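Local coordinates for protein TqaA (Penicillium aethiopicum, PDB 5EJD) that supplies the T3 carrier domain of a nonribosomal peptide synthetase, which probably carries peptide intermediates on a covalently attached phosphopantetheine arm, at residues A17-I22 and S47-A52. Residues are numbered along the deposited sequence; the frame is centred on the assembly and turned at random.
Sequences ATVLDI and SALGRA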
loop_
_atom_site.group_PDB
_atom_site.type_symbol
_atom_site.label_atom_id
_atom_site.label_comp_id
_atom_site.label_asym_id
_atom_site.label_seq_id
_atom_site.Cartn_x
_atom_site.Cartn_y
_atom_site.Cartn_z
ATOM N N ALA B 17 17.244 9.131 -13.042
ATOM C CA ALA B 17 17.622 10.326 -12.306
ATOM C C ALA B 17 16.464 10.870 -11.464
ATOM O O ALA B 17 16.648 11.200 -10.310
ATOM C CB ALA B 17 18.143 11.401 -13.242
ATOM N N THR B 18 15.274 10.934 -12.033
ATOM C CA THR B 18 14.128 11.456 -11.305
ATOM C C THR B 18 13.721 10.491 -10.186
ATOM O O THR B 18 13.457 10.908 -9.077
ATOM C CB THR B 18 12.924 11.568 -12.269
ATOM O OG1 THR B 18 13.280 12.308 -13.437
ATOM C CG2 THR B 18 11.717 12.189 -11.631
ATOM N N VAL B 19 13.717 9.206 -10.481
ATOM C CA VAL B 19 13.159 8.234 -9.564
ATOM C C VAL B 19 14.107 7.985 -8.400
ATOM O O VAL B 19 13.680 7.725 -7.304
ATOM C CB VAL B 19 12.826 6.943 -10.351
ATOM C CG1 VAL B 19 12.898 5.698 -9.512
ATOM C CG2 VAL B 19 11.440 7.065 -10.974
ATOM N N LEU B 20 15.389 7.930 -8.683
ATOM C CA LEU B 20 16.390 7.710 -7.656
ATOM C C LEU B 20 16.890 9.031 -7.047
ATOM O O LEU B 20 17.606 8.993 -6.071
ATOM C CB LEU B 20 17.579 6.914 -8.225
ATOM C CG LEU B 20 17.206 5.577 -8.858
ATOM C CD1 LEU B 20 18.418 4.989 -9.559
ATOM C CD2 LEU B 20 16.663 4.580 -7.855
ATOM N N ASP B 21 16.492 10.184 -7.589
ATOM C CA ASP B 21 16.923 11.502 -7.068
ATOM C C ASP B 21 18.444 11.621 -7.064
ATOM O O ASP B 21 19.056 12.037 -6.093
ATOM C CB ASP B 21 16.358 11.732 -5.669
ATOM C CG ASP B 21 14.984 12.405 -5.694
ATOM O OD1 ASP B 21 14.868 13.422 -6.424
ATOM O OD2 ASP B 21 14.011 11.910 -5.025
ATOM N N ILE B 22 19.038 11.201 -8.164
ATOM C CA ILE B 22 20.458 11.302 -8.377
ATOM C C ILE B 22 20.673 12.123 -9.647
ATOM O O ILE B 22 19.792 12.192 -10.485
ATOM C CB ILE B 22 21.178 9.947 -8.405
ATOM C CG1 ILE B 22 20.504 8.920 -9.287
ATOM C CG2 ILE B 22 21.224 9.357 -7.003
ATOM C CD1 ILE B 22 21.189 8.659 -10.584
ATOM N N SER B 47 8.948 2.319 -14.351
ATOM C CA SER B 47 8.107 1.744 -15.371
ATOM C C SER B 47 6.970 2.679 -15.799
ATOM O O SER B 47 6.665 2.792 -16.979
ATOM C CB SER B 47 7.564 0.422 -14.883
ATOM O OG SER B 47 6.583 -0.010 -15.783
ATOM N N ALA B 48 6.315 3.331 -14.838
ATOM C CA ALA B 48 5.241 4.262 -15.169
ATOM C C ALA B 48 5.752 5.505 -15.920
ATOM O O ALA B 48 5.112 5.972 -16.829
ATOM C CB ALA B 48 4.503 4.682 -13.925
ATOM N N LEU B 49 6.882 6.044 -15.502
ATOM C CA LEU B 49 7.474 7.162 -16.196
ATOM C C LEU B 49 7.944 6.760 -17.590
ATOM O O LEU B 49 7.867 7.553 -18.518
ATOM C CB LEU B 49 8.637 7.727 -15.386
ATOM C CG LEU B 49 8.374 9.033 -14.624
ATOM C CD1 LEU B 49 7.053 9.085 -13.888
ATOM C CD2 LEU B 49 9.503 9.230 -13.630
ATOM N N GLY B 50 8.406 5.518 -17.730
ATOM C CA GLY B 50 8.704 4.929 -19.028
ATOM C C GLY B 50 7.521 5.056 -19.982
ATOM O O GLY B 50 7.644 5.531 -21.087
ATOM N N ARG B 51 6.361 4.605 -19.545
ATOM C CA ARG B 51 5.185 4.690 -20.364
ATOM C C ARG B 51 4.879 6.109 -20.784
ATOM O O ARG B 51 4.572 6.330 -21.912
ATOM C CB ARG B 51 4.019 4.123 -19.617
ATOM C CG ARG B 51 2.711 4.223 -20.346
ATOM C CD ARG B 51 1.557 3.649 -19.530
ATOM N NE ARG B 51 0.294 3.905 -20.186
ATOM C CZ ARG B 51 -0.149 3.165 -21.198
ATOM N NH1 ARG B 51 -1.314 3.457 -21.754
ATOM N NH2 ARG B 51 0.576 2.139 -21.664
ATOM N N ALA B 52 4.945 7.063 -19.884
ATOM C CA ALA B 52 4.667 8.453 -20.234
ATOM C C ALA B 52 5.668 9.026 -21.234
ATOM O O ALA B 52 5.361 9.970 -21.936
ATOM C CB ALA B 52 4.633 9.327 -18.982
#
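No ring, amide or other flat group lies between Leu49 and its neighbours Thr18 and Val19; methyl groups alone meet here, so there are no faces or edges to match. One branch of the leucine does the work: Leu49 CD2 lies 3.9 Å from Val19 CG2 and, more loosely, 4.2 Å from Thr18 CG2. The Leu49 and Val19 side chains pass alongside each other in opposite directions, bridging backbones whose CA atoms, at Val19 and Leu49, are 8.8 Å apart. The longer leucine covers somewhat under half of that gap. Valine, branched at CB, keeps its methyls close to its own helix and offers a short apolar surface at which the leucine can arrive. Val19 has CG1 anti to its backbone N (chi1 151°), leaving CG2 beside the N and turned to the leucine; its side chain also touches Asp42 and Lys45 of helix 40-52. Threonine suits this exposed position because its two branches differ: OG1 bonds back to the carbonyl O of Asn14 one turn earlier, and CG2 is left for apolar contact.

Helix 7-20 ends just beyond this point in a Schellman motif. Ile22 N donates to Ala17 O at 3.2 Å, the companion bond from Asp21 N to Thr18 O is weak at 3.5 Å, and Asp21 takes positive phi (57°). Ala17 and Ile22 then share Ile27 as an apolar partner. On the second helix, Leu49 also packs on an acidic side chain of the other protein in the assembly, to which Arg51 NE is salt-bridged.

With just 85 Å² buried, this light surface contact joins two helices of the four-helix carrier-protein fold. Helix 40-52 begins at Ser40, the phosphopantetheine attachment site, whose side chain is about 11 Å from that of Val19.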